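Probable manganase-dependent inorganic pyrophosphatase (PDB 3L2B) probably hydrolyses inorganic pyrophosphate to phosphate, and its regulatory region binds the activator diadenosine tetraphosphate through its CBS domains. Local coordinates at residues 70-75 against 182-187; 86-91 against 166-171; 109-114 against 129-134; 116-121 against 139-144; 123-128 against 143-148. All coordinates share one frame; numbering follows the deposited sequence.

Contact 1: 70-75 against 182-187; sequences NILAKS and VQSLPV
Ser75, just past the end of helix 71-74, meets Leu185 and Pro186 with its small side chain. From CB, which lies 3.9 Å from Leu185 CD2, the chain needs only one more atom. OG stands between the backbone N and the carbonyl carbon (chi1 68°), a torsion that folds it back over the preceding turn, where it gives its proton to Ile71 O at 2.6 Å. That carbonyl also accepts Ser75 N, so two donors of one residue close the helix end on it, and OG has a further polar partner in Thr77. With its polarity met there, OG can sit 3.3 Å from the methyl Leu185 CD2 in a buried place. This methyl is the common point of the contact: Leu72 CD2 lies 4.3 Å from it and Ile71 CD1 4.4 Å, so the leucine end faces Ile71 and Leu72 together, at long van der Waals distance. Beside it, Pro186 lays CG against Ser75 O at 3.4 Å, offering carbon where no N-H is available. Ile71 and Ser75 also touch Tyr189 of helix 187-190, and Leu26 of helix 26-35 touches Leu185. Val182 also packs on Tyr63 of the second subunit. Since the N and OG of Ser75 are engaged on their own side, and hydrocarbon meets hydrocarbon or oxygens not bonded to it, the segments are probably held by close fit and exclusion of water, not by directed bonds.

Contact 2: 86-91 against 166-171; sequences LSAEAQ and TVITTP
Thr170 gives its hydroxyl proton to Leu86, OG1 to O 2.6 Å, in the carbonyl plane and on a lone pair. A chi1 of 174° turns OG1 opposite its own backbone N and out to that carbonyl, and the same oxygen takes the N-H of His172, so the buried hydroxyl is used as donor and acceptor. Beyond Ser87, whose positive phi ends helix 79-85 in a Schellman motif, the chain becomes a strand. Glu89 and Thr169 form an antiparallel hydrogen-bonded pair: Glu89 N reaches Thr169 O at 2.9 Å and Thr169 N returns to Glu89 O at 2.8 Å. A third backbone bond runs from Gln91 N to Val167 O at 2.9 Å. Gln91 then bends at chi2 (74°) and brings its amide back across Thr169 at about a right angle. Its OE1 accepts Thr169 OG1 at 2.7 Å from above the amide plane, while NE2 makes a weak bond to Glu89 O, so one amide serves both strands. Small Ala88 and Ala90 leave room for Ile168, whose CD1 stands 4.0 Å from Ala88 CB. Strand 166-169 thus lies between this antiparallel edge strand and parallel strand 143-146; Ile168 meets Ile82 and Leu83 of helix 79-85, and Val167 turns to Ala160 of helix 154-163.

Contact 3: 109-114 against 129-134; sequences MQAESL and RAEIQA
The first turn of helix 130-138, the helix of the beta-alpha-beta unit spanning 123-146, presses Ile132 and Glu131 against Ala111 in the connection that follows strand 104-106. Ile132 does most of the touching. Its chi1 of -68° and chi2 of -53° bend the chain so that CD1 points into the short turn, where it rests 3.3 Å from Ala111 N and 3.6 Å from Leu114 CD1. The isoleucine and leucine side chains meet at about a right angle, a methyl of one against a methyl of the other. Ala111 suits its place because the segments come close: its CB takes the aliphatic part of Glu131, CG being 3.5 Å away, and the carboxylate is carried past it by an extended chain. There it forms a salt bridge within its own segment, Glu131 OE1 to Arg129 NH2 at 3.0 Å. The guanidinium has Ile132 CG1 on one face, off-centre, and in its plane, at the edge, a water that is 3.1 Å from Met109 O and makes a weak bond to Arg129 NH1. Glu112 OE2 lies 4.4 Å from Glu131 OE2; this like-charge pair is probably eased by the nearby arginine. Arg129 and Gln110 also pack on Gln110 and Arg129 of the second subunit, which places this part of the contact at a subunit interface. Inward, Leu114 continues along the same helix to Glu135 and Leu136, while Ala134, on another side of that helix, meets Ile156 and Leu159 of helix 154-163.

Contact 4: 116-121 against 139-144; sequences EFISEG and LKVSLL
The peptide carbonyl of Gly121 receives the hydroxyl of Ser142 over its plane, not at its edge: OG stands 2.6 Å from Gly121 O and 60° out of the plane. With chi1 at 65° the hydroxyl is folded close to its own backbone, and because it also bonds to Asp122 O, its single proton has two carbonyl oxygens to serve. The second flat group, the carboxylate of Glu120, is met at a slant by the Lys140 side chain, OE1 being 3.6 Å from the methylene Lys140 CD. The ammonium group is elsewhere: the last bend of the lysine leaves Lys140 NZ 5.5 Å from Glu120 OE1, too far for a salt bridge, although some attraction may remain. A third flat group, the Lys140 carbonyl, accepts Gly121 N at 2.9 Å with the donor tilted 28° from the plane, and Glu120 CA leans its hydrogen toward the same oxygen. Glycine is called for at 121, since a positive phi with these angles would jam a side chain against the preceding carbonyl. Lys140 likewise has positive phi and closes helix 130-138 with a Schellman motif, and its C=O faces Gly121. On the inner side Ile118 CG2 meets Val141 CG1 at 3.6 Å, the two branched chains crossing obliquely, and Leu139 CD1 lies 3.9 Å from Ile118 O. Leu136 touches Ile118 too. The chemistry is therefore split: backbone and serine bonds fix the segments leading into their strands, branched hydrocarbons fill the inside, and at the surface lysine methylenes meet the glutamate chain and carboxylate without a salt bridge.

Contact 5: 123-128 against 143-148; sequences IAIAGD and LLIVTG
Ala124 and Ile145 are joined through the backbone, with Ile145 N 2.9 Å from Ala124 O, and the exchange goes on in register. Ala124 N donates to Leu143 O at 3.0 Å, Ala126 N to Ile145 O at 2.9 Å, and Thr147 N to Ala126 O at 2.8 Å. Ala126 O carries a second load: Thr147 OG1, brought round by a chi1 of 62°, donates to it at 3.2 Å from above the carbonyl plane. The same torsion sets Thr147 CG2 against Ile125 CG2 at 3.5 Å. These are the two parallel strands of a beta-alpha-beta unit, 123-126 and 143-146, connected by helix 130-138. On one face of the sheet Ile123 CG2 meets Ile145 CD1 at 3.9 Å, with Leu143 beside them; Ile123 and Leu143 touch Phe100, and Ser174 and Ser178 of helix 174-180 touch Ile125. Alanine occupies the other face at 124 and 126, where its small methyl lets Leu136 of the connecting helix come close to the sheet and touch both. Leu144 reaches across with CD1 to Ala126 CB, 3.9 Å away, and the amide of Gln133, bonded to Gly127 O, touches Val146.

Overall arrangement
Contacts 2 and 5 are neighbouring strand pairs of one mixed sheet, sharing the border between 166-169 and 143-146, with centres about 8 Å apart; both rely on backbone bonds, but contact 5 is buried and parallel whereas contact 2 is antiparallel, at the edge, and has more side-chain bonds, from Thr170 and between Thr169 and Gln91. Contacts 3 and 4 involve the two ends of helix 130-138 and are only partly buried, so charged side chains, and in contact 3 a water, appear beside hydrocarbon; Met109 and Phe117 link them. Contact 4 leads straight into contact 5. Contact 1, buried like contact 5 but without bonds across it, encloses the others along the chain and touches contact 5 through Leu72 and Ile123; like contact 3 it reaches the second subunit.

Contact 1: 70-75 against 182-187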
# COMPACT_ATOMS: atom_id res chain seq x y z
N ASN A 70 7.88 -12.80 3.98
CA ASN A 70 7.39 -13.87 4.83
C ASN A 70 6.12 -13.44 5.63
O ASN A 70 5.66 -14.13 6.53
CB ASN A 70 8.52 -14.18 5.80
CG ASN A 70 8.52 -15.57 6.30
OD1 ASN A 70 8.00 -15.83 7.38
ND2 ASN A 70 9.11 -16.50 5.53
N ILE A 71 5.56 -12.28 5.29
CA ILE A 71 4.42 -11.73 6.07
C ILE A 71 3.16 -12.64 6.10
O ILE A 71 2.37 -12.56 7.05
CB ILE A 71 3.98 -10.27 5.68
CG1 ILE A 71 3.89 -10.07 4.16
CG2 ILE A 71 4.91 -9.24 6.29
CD1 ILE A 71 3.15 -11.16 3.44
N LEU A 72 2.97 -13.48 5.08
CA LEU A 72 1.80 -14.38 5.07
C LEU A 72 1.93 -15.38 6.23
O LEU A 72 0.96 -15.71 6.90
CB LEU A 72 1.58 -15.08 3.71
CG LEU A 72 1.19 -14.18 2.52
CD1 LEU A 72 0.91 -15.00 1.25
CD2 LEU A 72 -0.03 -13.29 2.81
N ALA A 73 3.18 -15.78 6.50
CA ALA A 73 3.47 -16.73 7.58
C ALA A 73 3.32 -16.05 8.92
O ALA A 73 2.64 -16.54 9.84
CB ALA A 73 4.90 -17.30 7.44
N LYS A 74 3.97 -14.90 9.03
CA LYS A 74 4.00 -14.17 10.29
C LYS A 74 2.61 -13.75 10.71
O LYS A 74 2.33 -13.59 11.89
CB LYS A 74 4.91 -12.93 10.20
CG LYS A 74 6.42 -13.25 10.18
CD LYS A 74 7.25 -12.00 10.55
CE LYS A 74 8.65 -12.35 11.11
NZ LYS A 74 9.43 -13.34 10.29
N SER A 75 1.73 -13.57 9.72
CA SER A 75 0.38 -13.06 9.98
C SER A 75 -0.65 -14.17 10.00
O SER A 75 -1.84 -13.92 10.18
CB SER A 75 -0.02 -12.05 8.91
OG SER A 75 -0.18 -12.68 7.64
N VAL A 182 -0.93 -8.30 -0.51
CA VAL A 182 -0.74 -7.83 0.89
C VAL A 182 -2.03 -7.27 1.51
O VAL A 182 -2.15 -7.14 2.74
CB VAL A 182 0.36 -6.81 1.06
CG1 VAL A 182 1.69 -7.45 0.60
CG2 VAL A 182 0.05 -5.51 0.28
N GLN A 183 -3.01 -7.03 0.66
CA GLN A 183 -4.31 -6.54 1.11
C GLN A 183 -5.13 -7.67 1.74
O GLN A 183 -6.21 -7.48 2.23
CB GLN A 183 -5.07 -5.94 -0.07
CG GLN A 183 -4.28 -4.83 -0.80
CD GLN A 183 -5.14 -4.12 -1.82
OE1 GLN A 183 -6.34 -4.34 -1.87
NE2 GLN A 183 -4.53 -3.26 -2.64
N SER A 184 -4.58 -8.87 1.71
CA SER A 184 -5.28 -10.02 2.20
C SER A 184 -4.94 -10.25 3.68
O SER A 184 -5.61 -11.03 4.35
CB SER A 184 -4.92 -11.25 1.34
OG SER A 184 -3.65 -11.67 1.71
N LEU A 185 -3.93 -9.53 4.18
CA LEU A 185 -3.51 -9.63 5.58
C LEU A 185 -4.67 -9.43 6.58
O LEU A 185 -5.47 -8.49 6.45
CB LEU A 185 -2.42 -8.61 5.93
CG LEU A 185 -1.06 -8.78 5.24
CD1 LEU A 185 -0.10 -7.65 5.62
CD2 LEU A 185 -0.48 -10.08 5.58
N PRO A 186 -4.72 -10.24 7.64
CA PRO A 186 -5.76 -9.98 8.65
C PRO A 186 -5.49 -8.74 9.47
O PRO A 186 -4.34 -8.45 9.79
CB PRO A 186 -5.70 -11.22 9.56
CG PRO A 186 -4.27 -11.71 9.47
CD PRO A 186 -3.79 -11.30 8.05
N VAL A 187 -6.55 -8.02 9.82
CA VAL A 187 -6.38 -6.75 10.49
C VAL A 187 -5.56 -6.90 11.77
O VAL A 187 -4.80 -5.97 12.13
CB VAL A 187 -7.72 -6.00 10.75
CG1 VAL A 187 -8.35 -5.51 9.41
CG2 VAL A 187 -8.67 -6.86 11.49

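Contact 2: 86-91 against 166-171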
# COMPACT_ATOMS: atom_id res chain seq x y z
N LEU A 86 -7.76 -11.72 -4.15
CA LEU A 86 -7.32 -11.97 -5.52
C LEU A 86 -8.48 -12.39 -6.41
O LEU A 86 -8.30 -12.76 -7.57
CB LEU A 86 -6.21 -13.02 -5.54
CG LEU A 86 -4.93 -12.63 -4.79
CD1 LEU A 86 -3.90 -13.77 -4.86
CD2 LEU A 86 -4.36 -11.34 -5.38
N SER A 87 -9.68 -12.33 -5.85
CA SER A 87 -10.90 -12.87 -6.50
C SER A 87 -10.58 -14.22 -7.13
O SER A 87 -10.85 -14.48 -8.29
CB SER A 87 -11.44 -11.91 -7.55
OG SER A 87 -11.74 -10.64 -6.98
N ALA A 88 -9.98 -15.08 -6.31
CA ALA A 88 -9.48 -16.36 -6.80
C ALA A 88 -10.42 -17.51 -6.45
O ALA A 88 -11.20 -17.44 -5.54
CB ALA A 88 -8.12 -16.62 -6.23
N GLU A 89 -10.30 -18.58 -7.21
CA GLU A 89 -11.00 -19.81 -6.89
C GLU A 89 -9.95 -20.87 -6.64
O GLU A 89 -8.92 -20.91 -7.31
CB GLU A 89 -11.94 -20.23 -8.04
CG GLU A 89 -13.15 -19.29 -8.27
CD GLU A 89 -14.37 -19.59 -7.38
OE1 GLU A 89 -14.86 -20.75 -7.39
OE2 GLU A 89 -14.87 -18.66 -6.69
N ALA A 90 -10.23 -21.71 -5.66
CA ALA A 90 -9.37 -22.82 -5.31
C ALA A 90 -9.71 -24.01 -6.17
O ALA A 90 -10.87 -24.28 -6.45
CB ALA A 90 -9.51 -23.15 -3.84
N GLN A 91 -8.66 -24.71 -6.60
CA GLN A 91 -8.79 -25.96 -7.36
C GLN A 91 -8.42 -27.17 -6.51
O GLN A 91 -8.89 -28.28 -6.72
CB GLN A 91 -7.89 -25.95 -8.60
CG GLN A 91 -8.45 -25.13 -9.72
CD GLN A 91 -8.33 -23.68 -9.45
OE1 GLN A 91 -7.23 -23.16 -9.35
NE2 GLN A 91 -9.46 -23.01 -9.29
N THR A 166 -1.93 -26.75 -2.01
CA THR A 166 -3.05 -25.85 -2.28
C THR A 166 -2.81 -25.07 -3.56
O THR A 166 -1.71 -24.54 -3.80
CB THR A 166 -3.26 -24.86 -1.15
OG1 THR A 166 -3.43 -25.58 0.07
CG2 THR A 166 -4.50 -23.97 -1.42
N VAL A 167 -3.83 -25.05 -4.41
CA VAL A 167 -3.76 -24.39 -5.69
C VAL A 167 -4.97 -23.50 -5.89
O VAL A 167 -6.09 -23.91 -5.66
CB VAL A 167 -3.76 -25.39 -6.82
CG1 VAL A 167 -3.56 -24.68 -8.14
CG2 VAL A 167 -2.71 -26.45 -6.58
N ILE A 168 -4.74 -22.27 -6.33
CA ILE A 168 -5.81 -21.37 -6.65
C ILE A 168 -5.52 -20.62 -7.94
O ILE A 168 -4.41 -20.63 -8.46
CB ILE A 168 -6.05 -20.37 -5.52
CG1 ILE A 168 -4.88 -19.36 -5.43
CG2 ILE A 168 -6.25 -21.11 -4.20
CD1 ILE A 168 -5.04 -18.32 -4.31
N THR A 169 -6.57 -19.98 -8.44
CA THR A 169 -6.51 -19.25 -9.70
C THR A 169 -7.14 -17.88 -9.57
O THR A 169 -8.28 -17.75 -9.12
CB THR A 169 -7.24 -20.01 -10.82
OG1 THR A 169 -6.54 -21.22 -11.11
CG2 THR A 169 -7.29 -19.14 -12.10
N THR A 170 -6.40 -16.87 -9.97
CA THR A 170 -6.91 -15.50 -9.97
C THR A 170 -7.04 -14.96 -11.38
O THR A 170 -6.31 -15.38 -12.26
CB THR A 170 -5.98 -14.56 -9.18
OG1 THR A 170 -6.46 -13.21 -9.32
CG2 THR A 170 -4.56 -14.63 -9.72
N PRO A 171 -7.92 -13.98 -11.61
CA PRO A 171 -7.95 -13.42 -12.97
C PRO A 171 -6.78 -12.47 -13.26
O PRO A 171 -6.47 -12.15 -14.40
CB PRO A 171 -9.29 -12.68 -13.02
CG PRO A 171 -9.68 -12.47 -11.62
CD PRO A 171 -9.10 -13.58 -10.82

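Contact 3: 109-114 against 129-134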
# COMPACT_ATOMS: atom_id res chain seq x y z
N MET A 109 10.94 -17.54 -14.15
CA MET A 109 12.08 -18.23 -14.75
C MET A 109 11.64 -19.42 -15.63
O MET A 109 10.45 -19.62 -15.88
CB MET A 109 13.05 -18.68 -13.63
CG MET A 109 13.22 -17.64 -12.48
SD MET A 109 12.08 -17.96 -11.08
CE MET A 109 12.35 -16.60 -9.94
N GLN A 110 12.61 -20.18 -16.12
CA GLN A 110 12.36 -21.44 -16.84
C GLN A 110 12.28 -22.59 -15.83
O GLN A 110 12.98 -22.58 -14.82
CB GLN A 110 13.46 -21.75 -17.86
CG GLN A 110 13.33 -21.00 -19.18
CD GLN A 110 14.24 -21.56 -20.26
OE1 GLN A 110 15.34 -22.06 -19.97
NE2 GLN A 110 13.80 -21.48 -21.51
N ALA A 111 11.47 -23.58 -16.16
CA ALA A 111 11.16 -24.70 -15.23
C ALA A 111 12.36 -25.20 -14.40
O ALA A 111 12.27 -25.42 -13.19
CB ALA A 111 10.51 -25.86 -15.99
N GLU A 112 13.50 -25.35 -15.06
CA GLU A 112 14.69 -25.97 -14.45
C GLU A 112 15.35 -25.04 -13.44
O GLU A 112 16.02 -25.48 -12.52
CB GLU A 112 15.74 -26.36 -15.53
CG GLU A 112 15.15 -26.90 -16.86
CD GLU A 112 14.66 -25.78 -17.80
OE1 GLU A 112 15.51 -24.98 -18.28
OE2 GLU A 112 13.43 -25.69 -18.03
N SER A 113 15.13 -23.75 -13.63
CA SER A 113 15.74 -22.71 -12.80
C SER A 113 14.92 -22.38 -11.56
O SER A 113 15.40 -21.73 -10.64
CB SER A 113 15.93 -21.42 -13.61
OG SER A 113 16.58 -21.71 -14.84
N LEU A 114 13.67 -22.84 -11.55
CA LEU A 114 12.75 -22.50 -10.45
C LEU A 114 13.32 -22.91 -9.12
O LEU A 114 13.15 -22.20 -8.14
CB LEU A 114 11.38 -23.16 -10.63
CG LEU A 114 10.58 -22.62 -11.81
CD1 LEU A 114 9.41 -23.55 -12.09
CD2 LEU A 114 10.12 -21.18 -11.54
N ARG A 129 1.66 -21.80 -17.93
CA ARG A 129 2.54 -22.90 -18.31
C ARG A 129 2.39 -24.08 -17.36
O ARG A 129 2.64 -23.95 -16.16
CB ARG A 129 4.01 -22.43 -18.36
CG ARG A 129 4.32 -21.37 -19.44
CD ARG A 129 5.84 -21.08 -19.54
NE ARG A 129 6.61 -22.30 -19.84
CZ ARG A 129 7.93 -22.43 -19.72
NH1 ARG A 129 8.69 -21.40 -19.32
NH2 ARG A 129 8.51 -23.59 -20.01
N ALA A 130 1.97 -25.22 -17.90
CA ALA A 130 1.79 -26.46 -17.10
C ALA A 130 3.13 -27.06 -16.64
O ALA A 130 3.19 -27.74 -15.62
CB ALA A 130 0.98 -27.52 -17.86
N GLU A 131 4.19 -26.79 -17.40
CA GLU A 131 5.53 -27.27 -17.06
C GLU A 131 5.96 -26.62 -15.76
O GLU A 131 6.48 -27.27 -14.87
CB GLU A 131 6.57 -27.00 -18.17
CG GLU A 131 7.99 -27.53 -17.80
CD GLU A 131 9.02 -27.46 -18.95
OE1 GLU A 131 8.91 -26.60 -19.86
OE2 GLU A 131 9.98 -28.29 -18.93
N ILE A 132 5.72 -25.31 -15.68
CA ILE A 132 6.08 -24.51 -14.51
C ILE A 132 5.22 -24.92 -13.33
O ILE A 132 5.70 -25.11 -12.22
CB ILE A 132 5.86 -22.98 -14.78
CG1 ILE A 132 6.88 -22.48 -15.82
CG2 ILE A 132 5.98 -22.18 -13.52
CD1 ILE A 132 8.32 -22.80 -15.44
N GLN A 133 3.93 -25.06 -13.60
CA GLN A 133 2.98 -25.39 -12.57
C GLN A 133 3.37 -26.70 -11.88
O GLN A 133 3.33 -26.79 -10.66
CB GLN A 133 1.55 -25.48 -13.12
CG GLN A 133 0.93 -24.13 -13.46
CD GLN A 133 -0.36 -24.27 -14.27
OE1 GLN A 133 -0.91 -25.37 -14.41
NE2 GLN A 133 -0.83 -23.16 -14.82
N ALA A 134 3.82 -27.67 -12.67
CA ALA A 134 4.19 -29.00 -12.16
C ALA A 134 5.53 -29.01 -11.44
O ALA A 134 5.73 -29.75 -10.50
CB ALA A 134 4.20 -30.06 -13.29
O HOH W 1 9.18 -18.39 -18.38

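Contact 4: 116-121 against 139-144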
# COMPACT_ATOMS: atom_id res chain seq x y z
N GLU A 116 16.09 -22.69 -7.69
CA GLU A 116 17.10 -21.83 -7.02
C GLU A 116 16.52 -20.61 -6.32
O GLU A 116 17.18 -19.98 -5.50
CB GLU A 116 18.19 -21.38 -8.00
CG GLU A 116 17.71 -20.73 -9.27
CD GLU A 116 18.81 -20.67 -10.31
OE1 GLU A 116 18.74 -21.41 -11.33
OE2 GLU A 116 19.77 -19.88 -10.07
N PHE A 117 15.29 -20.28 -6.66
CA PHE A 117 14.59 -19.16 -6.03
C PHE A 117 13.41 -19.62 -5.17
O PHE A 117 12.95 -18.91 -4.28
CB PHE A 117 14.09 -18.18 -7.10
CG PHE A 117 15.20 -17.56 -7.93
CD1 PHE A 117 16.07 -16.63 -7.38
CD2 PHE A 117 15.35 -17.89 -9.26
CE1 PHE A 117 17.10 -16.06 -8.14
CE2 PHE A 117 16.37 -17.31 -10.03
CZ PHE A 117 17.24 -16.41 -9.46
N ILE A 118 12.93 -20.81 -5.45
CA ILE A 118 11.68 -21.28 -4.89
C ILE A 118 11.91 -22.54 -4.09
O ILE A 118 12.59 -23.45 -4.51
CB ILE A 118 10.62 -21.48 -5.99
CG1 ILE A 118 10.31 -20.13 -6.66
CG2 ILE A 118 9.33 -22.11 -5.41
CD1 ILE A 118 9.40 -20.19 -7.87
N SER A 119 11.30 -22.55 -2.93
CA SER A 119 11.67 -23.45 -1.86
C SER A 119 10.40 -24.03 -1.19
O SER A 119 9.35 -23.35 -1.11
CB SER A 119 12.48 -22.61 -0.86
OG SER A 119 13.32 -23.40 -0.07
N GLU A 120 10.48 -25.27 -0.73
CA GLU A 120 9.34 -25.91 -0.02
C GLU A 120 8.67 -24.91 0.93
O GLU A 120 9.31 -24.33 1.79
CB GLU A 120 9.77 -27.20 0.73
CG GLU A 120 8.71 -27.72 1.77
CD GLU A 120 8.80 -29.22 2.08
OE1 GLU A 120 9.71 -29.90 1.58
OE2 GLU A 120 7.94 -29.72 2.82
N GLY A 121 7.37 -24.72 0.74
CA GLY A 121 6.57 -23.85 1.61
C GLY A 121 6.30 -22.47 1.07
O GLY A 121 5.47 -21.70 1.61
N LEU A 139 8.26 -28.99 -6.07
CA LEU A 139 9.11 -28.29 -5.10
C LEU A 139 8.36 -28.08 -3.78
O LEU A 139 8.86 -27.45 -2.85
CB LEU A 139 9.61 -26.94 -5.66
CG LEU A 139 10.79 -26.99 -6.63
CD1 LEU A 139 10.99 -25.62 -7.33
CD2 LEU A 139 12.04 -27.38 -5.89
N LYS A 140 7.15 -28.61 -3.73
CA LYS A 140 6.30 -28.56 -2.53
C LYS A 140 6.06 -27.16 -2.02
O LYS A 140 6.18 -26.86 -0.85
CB LYS A 140 6.87 -29.46 -1.43
CG LYS A 140 7.01 -30.96 -1.87
CD LYS A 140 7.77 -31.76 -0.83
CE LYS A 140 7.69 -33.27 -1.08
NZ LYS A 140 8.59 -33.70 -2.17
N VAL A 141 5.72 -26.28 -2.95
CA VAL A 141 5.21 -24.96 -2.57
C VAL A 141 3.96 -25.18 -1.71
O VAL A 141 3.22 -26.15 -1.88
CB VAL A 141 4.89 -24.09 -3.79
CG1 VAL A 141 6.20 -23.70 -4.54
CG2 VAL A 141 3.92 -24.79 -4.69
N SER A 142 3.76 -24.31 -0.74
CA SER A 142 2.60 -24.41 0.11
C SER A 142 1.39 -23.85 -0.62
O SER A 142 0.26 -24.24 -0.35
CB SER A 142 2.82 -23.66 1.43
OG SER A 142 2.95 -22.27 1.20
N LEU A 143 1.63 -22.97 -1.58
CA LEU A 143 0.52 -22.35 -2.34
C LEU A 143 0.94 -21.97 -3.73
O LEU A 143 1.88 -21.19 -3.92
CB LEU A 143 -0.05 -21.13 -1.62
CG LEU A 143 -1.20 -20.37 -2.30
CD1 LEU A 143 -2.38 -21.31 -2.58
CD2 LEU A 143 -1.63 -19.17 -1.45
N LEU A 144 0.20 -22.53 -4.68
CA LEU A 144 0.32 -22.18 -6.09
C LEU A 144 -0.81 -21.25 -6.50
O LEU A 144 -1.98 -21.59 -6.42
CB LEU A 144 0.32 -23.44 -6.94
CG LEU A 144 0.50 -23.27 -8.45
CD1 LEU A 144 1.75 -22.49 -8.77
CD2 LEU A 144 0.55 -24.65 -9.12

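Contact 5: 123-128 against 143-148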
# COMPACT_ATOMS: atom_id res chain seq x y z
N ILE A 123 5.11 -19.39 -1.48
CA ILE A 123 3.94 -19.02 -2.27
C ILE A 123 4.41 -18.54 -3.62
O ILE A 123 5.12 -17.51 -3.75
CB ILE A 123 3.15 -17.91 -1.56
CG1 ILE A 123 2.72 -18.39 -0.16
CG2 ILE A 123 1.92 -17.54 -2.35
CD1 ILE A 123 3.73 -18.20 0.89
N ALA A 124 4.01 -19.27 -4.64
CA ALA A 124 4.46 -19.02 -6.01
C ALA A 124 3.38 -18.46 -6.89
O ALA A 124 2.32 -19.02 -7.02
CB ALA A 124 5.02 -20.29 -6.63
N ILE A 125 3.68 -17.33 -7.51
CA ILE A 125 2.79 -16.75 -8.50
C ILE A 125 3.29 -17.16 -9.85
O ILE A 125 4.43 -16.89 -10.20
CB ILE A 125 2.77 -15.23 -8.39
CG1 ILE A 125 2.17 -14.82 -7.04
CG2 ILE A 125 2.00 -14.67 -9.54
CD1 ILE A 125 2.47 -13.39 -6.68
N ALA A 126 2.43 -17.84 -10.60
CA ALA A 126 2.79 -18.51 -11.85
C ALA A 126 1.78 -18.27 -12.93
O ALA A 126 0.61 -18.02 -12.67
CB ALA A 126 2.91 -20.02 -11.62
N GLY A 127 2.24 -18.40 -14.17
CA GLY A 127 1.37 -18.31 -15.34
C GLY A 127 0.73 -19.62 -15.75
O GLY A 127 0.64 -20.58 -14.99
N ASP A 128 0.34 -19.63 -17.02
CA ASP A 128 -0.47 -20.68 -17.66
C ASP A 128 0.35 -21.94 -17.94
O ASP A 128 -0.21 -23.03 -18.17
CB ASP A 128 -1.01 -20.14 -19.01
CG ASP A 128 -2.28 -20.84 -19.47
OD1 ASP A 128 -2.54 -22.00 -19.06
OD2 ASP A 128 -3.02 -20.22 -20.26
N LEU A 143 1.63 -22.97 -1.58
CA LEU A 143 0.52 -22.35 -2.34
C LEU A 143 0.94 -21.97 -3.73
O LEU A 143 1.88 -21.19 -3.92
CB LEU A 143 -0.05 -21.13 -1.62
CG LEU A 143 -1.20 -20.37 -2.30
CD1 LEU A 143 -2.38 -21.31 -2.58
CD2 LEU A 143 -1.63 -19.17 -1.45
N LEU A 144 0.20 -22.53 -4.68
CA LEU A 144 0.32 -22.18 -6.09
C LEU A 144 -0.81 -21.25 -6.50
O LEU A 144 -1.98 -21.59 -6.42
CB LEU A 144 0.32 -23.44 -6.94
CG LEU A 144 0.50 -23.27 -8.45
CD1 LEU A 144 1.75 -22.49 -8.77
CD2 LEU A 144 0.55 -24.65 -9.12
N ILE A 145 -0.43 -20.03 -6.90
CA ILE A 145 -1.36 -19.05 -7.44
C ILE A 145 -1.16 -18.93 -8.95
O ILE A 145 -0.14 -18.43 -9.41
CB ILE A 145 -1.21 -17.67 -6.77
CG1 ILE A 145 -1.11 -17.81 -5.25
CG2 ILE A 145 -2.38 -16.78 -7.07
CD1 ILE A 145 -1.12 -16.47 -4.50
N VAL A 146 -2.14 -19.41 -9.71
CA VAL A 146 -2.10 -19.31 -11.17
C VAL A 146 -2.79 -18.03 -11.60
O VAL A 146 -3.92 -17.74 -11.17
CB VAL A 146 -2.72 -20.53 -11.87
CG1 VAL A 146 -2.62 -20.39 -13.41
CG2 VAL A 146 -2.03 -21.83 -11.39
N THR A 147 -2.08 -17.25 -12.42
CA THR A 147 -2.55 -15.94 -12.89
C THR A 147 -3.36 -16.08 -14.18
O THR A 147 -3.46 -17.15 -14.76
CB THR A 147 -1.37 -14.94 -13.21
OG1 THR A 147 -0.55 -15.45 -14.27
CG2 THR A 147 -0.48 -14.71 -12.03
N GLY A 148 -3.92 -14.96 -14.61
CA GLY A 148 -4.54 -14.85 -15.92
C GLY A 148 -5.93 -15.44 -16.05
O GLY A 148 -6.53 -15.39 -17.13